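PDB 3ZMR: xyloglucan-specific endo-beta-1,4-glucanase BoGH5A from Bacteroides ovatus, which hydrolyses internal beta-1,4-glucosidic linkages in the backbone of xyloglucan with retention of anomeric configuration, releasing xyloglucan oligosaccharides. Local coordinates for residues N152-A166 and A439-G451. Sequence-based numbering, arbitrary orientation.
Sequences NPTPNKVLFEGIKAA and AGYTEKLFDRTTG
Arg448 lies between Asn152, Pro153 and Leu159, and its path illustrates how one long side chain can join a loop of a (beta/alpha)8 barrel, the one after strand 433-436, to helix 157-165 and the residues leading into it. Arg448 CB is 3.6 Å from Pro153 CG, and Arg448 CG passes near Asn152 OD1. Bent at chi2 (-58°), the chain carries CD to within 3.8 Å of Leu159 CD2 and the guanidinium on to the Asn152 amide. There the two groups stack with their planes 17° apart, Asn152 OD1 lying over one guanidinium face, offset toward the rim. A water held by Pro153 O meets NH1 at the edge, in plane; NH1 also bonds to Thr131 OG1, while NH2 forms a salt bridge with Asp438 OD1 and bonds to Gly129 O.

Asn152 itself sends ND2 to Ala439 O (3.0 Å) in a nearly straight bond, 175° at the hydrogen, with the acceptor in the amide plane; another water joins its OD1 to Gly440 O. Asn156 works in both directions. As N-cap of helix 157-165 its OD1 accepts from Leu159 N, and its ND2 crosses to Thr449 O at 3.1 Å. With an alanine here, Leu159 N would probably lose its cap and Thr449 O its donor, weakening the helix start and its tie to the loop.

Farther along the helix the contact turns apolar. Ile163 CG1 lies over one face of the Phe446 ring, 4.1 Å from its centroid, and Ala166 CB meets the edge at CZ. Gly162 and Gly451 let the backbones approach closely, through a CA-H...O contact from Gly162 CA to Gly451 O (3.5 Å).

Helix 157-165 is thus packed against the loop whose Ala439 neighbours substrate-binding Asn130 and Trp437; Asp438 probably balances the buried Arg448 charge, and Thr131, Gly129 O and the amide stack are likely to hold the guanidinium's orientation.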
ATOM      1  N   ASN A 152       9.044  11.707 -20.792  1.00 11.08           N
ATOM      2  CA  ASN A 152       7.635  11.720 -21.167  1.00 10.61           C
ATOM      3  C   ASN A 152       7.046  13.111 -21.239  1.00 11.51           C
ATOM      4  O   ASN A 152       7.486  13.995 -20.523  1.00 13.27           O
ATOM      5  CB  ASN A 152       6.823  10.873 -20.181  1.00  9.27           C
ATOM      6  CG  ASN A 152       7.056   9.390 -20.413  1.00  9.20           C
ATOM      7  OD1 ASN A 152       6.843   8.906 -21.525  1.00 10.60           O
ATOM      8  ND2 ASN A 152       7.506   8.680 -19.401  1.00  9.37           N
ATOM      9  N   PRO A 153       6.034  13.292 -22.098  1.00  9.77           N
ATOM     10  CA  PRO A 153       5.307  14.538 -22.100  1.00 11.73           C
ATOM     11  C   PRO A 153       4.292  14.609 -20.964  1.00 11.80           C
ATOM     12  O   PRO A 153       4.014  13.607 -20.304  1.00 11.51           O
ATOM     13  CB  PRO A 153       4.569  14.495 -23.442  1.00 13.07           C
ATOM     14  CG  PRO A 153       4.341  13.040 -23.710  1.00 12.80           C
ATOM     15  CD  PRO A 153       5.485  12.323 -23.074  1.00 12.49           C
ATOM     16  N   THR A 154       3.724  15.795 -20.753  1.00 11.69           N
ATOM     17  CA  THR A 154       2.637  15.942 -19.756  1.00 11.28           C
ATOM     18  C   THR A 154       1.480  15.026 -20.158  1.00 11.67           C
ATOM     19  O   THR A 154       1.044  15.089 -21.309  1.00 12.04           O
ATOM     20  CB  THR A 154       2.158  17.401 -19.699  1.00 13.07           C
ATOM     21  OG1 THR A 154       3.300  18.233 -19.538  1.00 14.92           O
ATOM     22  CG2 THR A 154       1.199  17.630 -18.534  1.00 14.51           C
ATOM     23  N   PRO A 155       0.934  14.222 -19.213  1.00 12.51           N
ATOM     24  CA  PRO A 155      -0.276  13.479 -19.502  1.00 16.72           C
ATOM     25  C   PRO A 155      -1.372  14.407 -20.000  1.00 14.04           C
ATOM     26  O   PRO A 155      -1.524  15.530 -19.506  1.00 17.18           O
ATOM     27  CB  PRO A 155      -0.619  12.822 -18.164  1.00 18.68           C
ATOM     28  CG  PRO A 155       0.709  12.637 -17.525  1.00 13.26           C
ATOM     29  CD  PRO A 155       1.438  13.919 -17.868  1.00 12.84           C
ATOM     30  N   ASN A 156      -2.125  13.928 -20.973  1.00 13.00           N
ATOM     31  CA  ASN A 156      -3.150  14.714 -21.635  1.00 13.47           C
ATOM     32  C   ASN A 156      -4.468  13.961 -21.826  1.00 12.25           C
ATOM     33  O   ASN A 156      -4.584  12.757 -21.549  1.00 12.50           O
ATOM     34  CB  ASN A 156      -2.595  15.277 -22.950  1.00 16.68           C
ATOM     35  CG  ASN A 156      -2.205  14.189 -23.934  1.00 13.71           C
ATOM     36  OD1 ASN A 156      -2.769  13.102 -23.938  1.00 14.23           O
ATOM     37  ND2 ASN A 156      -1.264  14.497 -24.806  1.00 18.79           N
ATOM     38  N   LYS A 157      -5.464  14.694 -22.288  1.00 14.70           N
ATOM     39  CA  LYS A 157      -6.813  14.155 -22.486  1.00 13.77           C
ATOM     40  C   LYS A 157      -6.814  12.996 -23.487  1.00 13.72           C
ATOM     41  O   LYS A 157      -7.417  11.959 -23.245  1.00 14.55           O
ATOM     42  CB  LYS A 157      -7.783  15.285 -22.934  1.00 21.62           C
ATOM     43  CG  LYS A 157      -9.127  14.872 -23.520  1.00 19.86           C
ATOM     44  CD  LYS A 157      -9.982  16.106 -23.893  1.00 38.24           C
ATOM     45  CE  LYS A 157     -11.191  15.758 -24.751  1.00101.21           C
ATOM     46  NZ  LYS A 157     -10.819  15.197 -26.082  1.00 86.06           N
ATOM     47  N   VAL A 158      -6.124  13.140 -24.612  1.00 13.12           N
ATOM     48  CA  VAL A 158      -6.172  12.077 -25.603  1.00 16.73           C
ATOM     49  C   VAL A 158      -5.508  10.793 -25.090  1.00 13.15           C
ATOM     50  O   VAL A 158      -5.920   9.678 -25.464  1.00 12.63           O
ATOM     51  CB  VAL A 158      -5.594  12.481 -26.988  1.00 14.93           C
ATOM     52  CG1 VAL A 158      -6.454  13.586 -27.610  1.00 17.59           C
ATOM     53  CG2 VAL A 158      -4.148  12.885 -26.897  1.00 14.84           C
ATOM     54  N   LEU A 159      -4.480  10.911 -24.245  1.00 14.14           N
ATOM     55  CA  LEU A 159      -3.880   9.708 -23.654  1.00 11.40           C
ATOM     56  C   LEU A 159      -4.905   8.961 -22.792  1.00 11.47           C
ATOM     57  O   LEU A 159      -5.097   7.761 -22.919  1.00 11.48           O
ATOM     58  CB  LEU A 159      -2.663  10.074 -22.778  1.00 11.92           C
ATOM     59  CG  LEU A 159      -2.058   8.914 -21.985  1.00 13.42           C
ATOM     60  CD1 LEU A 159      -1.612   7.804 -22.949  1.00 11.83           C
ATOM     61  CD2 LEU A 159      -0.920   9.413 -21.094  1.00 17.39           C
ATOM     62  N   PHE A 160      -5.559   9.697 -21.894  1.00 10.47           N
ATOM     63  CA  PHE A 160      -6.538   9.050 -21.005  1.00 11.12           C
ATOM     64  C   PHE A 160      -7.722   8.491 -21.762  1.00 11.46           C
ATOM     65  O   PHE A 160      -8.213   7.422 -21.414  1.00  9.74           O
ATOM     66  CB  PHE A 160      -6.980   9.995 -19.884  1.00 10.60           C
ATOM     67  CG  PHE A 160      -5.857  10.327 -18.929  1.00 10.05           C
ATOM     68  CD1 PHE A 160      -5.185   9.303 -18.240  1.00 10.03           C
ATOM     69  CD2 PHE A 160      -5.449  11.652 -18.715  1.00 12.70           C
ATOM     70  CE1 PHE A 160      -4.163   9.595 -17.353  1.00 12.03           C
ATOM     71  CE2 PHE A 160      -4.413  11.935 -17.833  1.00 11.52           C
ATOM     72  CZ  PHE A 160      -3.779  10.920 -17.149  1.00 10.37           C
ATOM     73  N   GLU A 161      -8.165   9.198 -22.803  1.00 11.20           N
ATOM     74  CA  GLU A 161      -9.215   8.682 -23.670  1.00 10.64           C
ATOM     75  C   GLU A 161      -8.802   7.397 -24.393  1.00  9.77           C
ATOM     76  O   GLU A 161      -9.589   6.467 -24.533  1.00 13.14           O
ATOM     77  CB  GLU A 161      -9.677   9.743 -24.673  1.00 13.06           C
ATOM     78  CG  GLU A 161     -10.442  10.865 -24.000  1.00 14.14           C
ATOM     79  CD  GLU A 161     -10.858  11.966 -24.926  1.00 22.59           C
ATOM     80  OE1 GLU A 161     -10.243  12.132 -26.010  1.00 25.56           O
ATOM     81  OE2 GLU A 161     -11.802  12.690 -24.532  1.00 27.57           O
ATOM     82  N   GLY A 162      -7.539   7.334 -24.800  1.00 11.62           N
ATOM     83  CA  GLY A 162      -7.027   6.132 -25.470  1.00 12.25           C
ATOM     84  C   GLY A 162      -6.954   4.949 -24.530  1.00 12.03           C
ATOM     85  O   GLY A 162      -7.261   3.806 -24.891  1.00 12.14           O
ATOM     86  N   ILE A 163      -6.514   5.214 -23.295  1.00 12.11           N
ATOM     87  CA  ILE A 163      -6.475   4.176 -22.247  1.00 10.81           C
ATOM     88  C   ILE A 163      -7.864   3.581 -22.024  1.00  8.90           C
ATOM     89  O   ILE A 163      -8.047   2.344 -22.016  1.00 10.32           O
ATOM     90  CB  ILE A 163      -5.835   4.723 -20.951  1.00  9.39           C
ATOM     91  CG1 ILE A 163      -4.327   4.960 -21.154  1.00 10.46           C
ATOM     92  CG2 ILE A 163      -6.098   3.807 -19.744  1.00 10.78           C
ATOM     93  CD1 ILE A 163      -3.725   5.823 -20.052  1.00 11.67           C
ATOM     94  N   LYS A 164      -8.856   4.458 -21.848  1.00  9.56           N
ATOM     95  CA  LYS A 164     -10.231   4.009 -21.661  1.00 11.34           C
ATOM     96  C   LYS A 164     -10.759   3.223 -22.859  1.00 12.38           C
ATOM     97  O   LYS A 164     -11.347   2.160 -22.721  1.00 12.89           O
ATOM     98  CB  LYS A 164     -11.121   5.198 -21.375  1.00 11.61           C
ATOM     99  CG  LYS A 164     -12.592   4.877 -21.123  1.00 12.25           C
ATOM    100  CD  LYS A 164     -12.846   4.333 -19.735  1.00 14.14           C
ATOM    101  CE  LYS A 164     -14.306   3.928 -19.569  1.00 19.98           C
ATOM    102  NZ  LYS A 164     -14.549   3.450 -18.203  1.00 24.64           N
ATOM    103  N   ALA A 165     -10.484   3.750 -24.053  1.00 11.74           N
ATOM    104  CA  ALA A 165     -10.961   3.130 -25.288  1.00 13.08           C
ATOM    105  C   ALA A 165     -10.413   1.724 -25.531  1.00 13.06           C
ATOM    106  O   ALA A 165     -11.098   0.869 -26.098  1.00 17.68           O
ATOM    107  CB  ALA A 165     -10.652   4.039 -26.467  1.00 15.70           C
ATOM    108  N   ALA A 166      -9.206   1.463 -25.047  1.00 12.60           N
ATOM    109  CA  ALA A 166      -8.565   0.156 -25.196  1.00 18.37           C
ATOM    110  C   ALA A 166      -9.149  -0.898 -24.244  1.00 13.32           C
ATOM    111  O   ALA A 166      -8.859  -2.086 -24.367  1.00 15.63           O
ATOM    112  CB  ALA A 166      -7.079   0.312 -24.956  1.00 14.58           C
ATOM    113  N   ALA A 439       5.974   2.892 -18.778  1.00 10.78           N
ATOM    114  CA  ALA A 439       6.899   3.992 -18.420  1.00 11.01           C
ATOM    115  C   ALA A 439       7.194   4.881 -19.623  1.00 10.10           C
ATOM    116  O   ALA A 439       8.074   5.744 -19.563  1.00 10.77           O
ATOM    117  CB  ALA A 439       8.195   3.451 -17.841  1.00 12.03           C
ATOM    118  N   GLY A 440       6.428   4.702 -20.699  1.00  9.61           N
ATOM    119  CA  GLY A 440       6.633   5.480 -21.943  1.00  9.11           C
ATOM    120  C   GLY A 440       7.862   5.143 -22.765  1.00 12.15           C
ATOM    121  O   GLY A 440       8.231   5.907 -23.672  1.00 12.19           O
ATOM    122  N   TYR A 441       8.485   4.012 -22.448  1.00 10.40           N
ATOM    123  CA  TYR A 441       9.700   3.551 -23.145  1.00 10.55           C
ATOM    124  C   TYR A 441       9.298   2.311 -23.976  1.00  9.65           C
ATOM    125  O   TYR A 441       8.152   2.226 -24.459  1.00 11.03           O
ATOM    126  CB  TYR A 441      10.858   3.335 -22.141  1.00 13.65           C
ATOM    127  CG  TYR A 441      12.203   3.024 -22.761  1.00 14.54           C
ATOM    128  CD1 TYR A 441      12.741   3.854 -23.718  1.00 16.12           C
ATOM    129  CD2 TYR A 441      12.921   1.884 -22.383  1.00 15.88           C
ATOM    130  CE1 TYR A 441      13.982   3.578 -24.304  1.00 18.22           C
ATOM    131  CE2 TYR A 441      14.131   1.578 -22.978  1.00 18.97           C
ATOM    132  CZ  TYR A 441      14.664   2.439 -23.927  1.00 19.17           C
ATOM    133  OH  TYR A 441      15.854   2.113 -24.527  1.00 24.11           O
ATOM    134  N   THR A 442      10.196   1.355 -24.178  1.00  9.82           N
ATOM    135  CA  THR A 442       9.876   0.268 -25.107  1.00  9.41           C
ATOM    136  C   THR A 442       8.729  -0.644 -24.674  1.00  8.88           C
ATOM    137  O   THR A 442       8.083  -1.287 -25.505  1.00 11.56           O
ATOM    138  CB  THR A 442      11.097  -0.616 -25.378  1.00 11.57           C
ATOM    139  OG1 THR A 442      11.537  -1.203 -24.154  1.00 12.95           O
ATOM    140  CG2 THR A 442      12.211   0.198 -26.015  1.00 14.34           C
ATOM    141  N   GLU A 443       8.476  -0.659 -23.374  1.00  9.64           N
ATOM    142  CA  GLU A 443       7.387  -1.434 -22.770  1.00  9.06           C
ATOM    143  C   GLU A 443       6.019  -0.733 -22.850  1.00  8.71           C
ATOM    144  O   GLU A 443       4.998  -1.298 -22.417  1.00  9.76           O
ATOM    145  CB  GLU A 443       7.707  -1.731 -21.306  1.00 10.13           C
ATOM    146  CG  GLU A 443       7.458  -0.565 -20.340  1.00 10.41           C
ATOM    147  CD  GLU A 443       8.203   0.708 -20.716  1.00 12.09           C
ATOM    148  OE1 GLU A 443       9.436   0.643 -20.991  1.00 13.72           O
ATOM    149  OE2 GLU A 443       7.556   1.776 -20.740  1.00 12.01           O
ATOM    150  N   LYS A 444       5.958   0.466 -23.418  1.00  9.89           N
ATOM    151  CA  LYS A 444       4.739   1.251 -23.351  1.00  9.55           C
ATOM    152  C   LYS A 444       3.589   0.628 -24.176  1.00  9.13           C
ATOM    153  O   LYS A 444       3.826  -0.072 -25.191  1.00  9.96           O
ATOM    154  CB  LYS A 444       5.007   2.697 -23.776  1.00  9.95           C
ATOM    155  CG  LYS A 444       5.130   2.888 -25.283  1.00  9.02           C
ATOM    156  CD  LYS A 444       5.730   4.245 -25.635  1.00 11.53           C
ATOM    157  CE  LYS A 444       5.728   4.440 -27.146  1.00 12.54           C
ATOM    158  NZ  LYS A 444       6.388   5.713 -27.537  1.00 14.01           N
ATOM    159  N   LEU A 445       2.344   0.883 -23.744  1.00  9.62           N
ATOM    160  CA  LEU A 445       1.188   0.396 -24.482  1.00 10.18           C
ATOM    161  C   LEU A 445       0.632   1.414 -25.460  1.00 10.52           C
ATOM    162  O   LEU A 445      -0.001   1.054 -26.450  1.00  9.97           O
ATOM    163  CB  LEU A 445       0.097  -0.072 -23.542  1.00  8.79           C
ATOM    164  CG  LEU A 445       0.476  -1.171 -22.572  1.00 10.28           C
ATOM    165  CD1 LEU A 445      -0.738  -1.464 -21.703  1.00 10.82           C
ATOM    166  CD2 LEU A 445       0.972  -2.447 -23.279  1.00 18.25           C
ATOM    167  N   PHE A 446       0.894   2.686 -25.162  1.00  9.33           N
ATOM    168  CA  PHE A 446       0.317   3.814 -25.915  1.00  9.82           C
ATOM    169  C   PHE A 446       1.394   4.832 -26.306  1.00 10.30           C
ATOM    170  O   PHE A 446       2.406   4.979 -25.643  1.00 12.92           O
ATOM    171  CB  PHE A 446      -0.764   4.557 -25.080  1.00 11.47           C
ATOM    172  CG  PHE A 446      -1.896   3.682 -24.687  1.00 12.17           C
ATOM    173  CD1 PHE A 446      -2.968   3.479 -25.546  1.00 12.76           C
ATOM    174  CD2 PHE A 446      -1.872   3.006 -23.481  1.00 13.36           C
ATOM    175  CE1 PHE A 446      -3.985   2.607 -25.202  1.00 14.39           C
ATOM    176  CE2 PHE A 446      -2.897   2.140 -23.143  1.00 14.98           C
ATOM    177  CZ  PHE A 446      -3.929   1.916 -24.016  1.00 19.44           C
ATOM    178  N   ASP A 447       1.131   5.544 -27.399  1.00 11.64           N
ATOM    179  CA  ASP A 447       1.857   6.759 -27.697  1.00 11.93           C
ATOM    180  C   ASP A 447       1.405   7.837 -26.698  1.00 10.33           C
ATOM    181  O   ASP A 447       0.220   8.172 -26.632  1.00 13.14           O
ATOM    182  CB  ASP A 447       1.566   7.243 -29.103  1.00 16.76           C
ATOM    183  CG  ASP A 447       2.524   8.293 -29.528  1.00 19.30           C
ATOM    184  OD1 ASP A 447       2.425   9.422 -29.049  1.00 17.88           O
ATOM    185  OD2 ASP A 447       3.409   7.994 -30.314  1.00 63.87           O
ATOM    186  N   ARG A 448       2.340   8.356 -25.905  1.00 11.37           N
ATOM    187  CA  ARG A 448       1.963   9.360 -24.883  1.00 11.09           C
ATOM    188  C   ARG A 448       1.423  10.667 -25.454  1.00 13.00           C
ATOM    189  O   ARG A 448       0.614  11.361 -24.837  1.00 14.14           O
ATOM    190  CB  ARG A 448       3.126   9.658 -23.952  1.00 10.49           C
ATOM    191  CG  ARG A 448       3.563   8.528 -23.037  1.00 10.78           C
ATOM    192  CD  ARG A 448       2.433   8.040 -22.129  1.00 11.00           C
ATOM    193  NE  ARG A 448       2.919   7.116 -21.126  1.00 10.75           N
ATOM    194  CZ  ARG A 448       3.559   7.469 -20.023  1.00  9.26           C
ATOM    195  NH1 ARG A 448       3.718   8.748 -19.689  1.00 10.66           N
ATOM    196  NH2 ARG A 448       3.997   6.521 -19.213  1.00  9.56           N
ATOM    197  N   THR A 449       1.871  11.027 -26.645  1.00 13.20           N
ATOM    198  CA  THR A 449       1.431  12.280 -27.251  1.00 14.29           C
ATOM    199  C   THR A 449       0.027  12.202 -27.809  1.00 14.35           C
ATOM    200  O   THR A 449      -0.797  13.121 -27.584  1.00 17.63           O
ATOM    201  CB  THR A 449       2.438  12.735 -28.309  1.00 17.74           C
ATOM    202  OG1 THR A 449       3.698  12.945 -27.667  1.00 25.33           O
ATOM    203  CG2 THR A 449       1.982  14.040 -28.951  1.00 19.83           C
ATOM    204  N   THR A 450      -0.254  11.135 -28.553  1.00 17.75           N
ATOM    205  CA  THR A 450      -1.538  11.014 -29.260  1.00 17.13           C
ATOM    206  C   THR A 450      -2.577  10.133 -28.595  1.00 12.95           C
ATOM    207  O   THR A 450      -3.747  10.152 -28.979  1.00 15.56           O
ATOM    208  CB  THR A 450      -1.329  10.422 -30.651  1.00 19.94           C
ATOM    209  OG1 THR A 450      -0.877   9.081 -30.519  1.00 15.82           O
ATOM    210  CG2 THR A 450      -0.305  11.239 -31.416  1.00 21.02           C
ATOM    211  N   GLY A 451      -2.147   9.328 -27.614  1.00 15.44           N
ATOM    212  CA  GLY A 451      -3.030   8.330 -27.029  1.00 16.00           C
ATOM    213  C   GLY A 451      -3.359   7.103 -27.879  1.00 14.82           C
ATOM    214  O   GLY A 451      -4.128   6.223 -27.464  1.00 16.55           O
TER
HETATM  215  O   HOH W   1       6.963   8.271 -24.136  1.00 12.95           O
HETATM  216  O   HOH W   2       2.644  11.241 -20.684  1.00 12.58           O
HETATM  217  O   HOH W   3       0.610  12.388 -22.339  1.00 13.11           O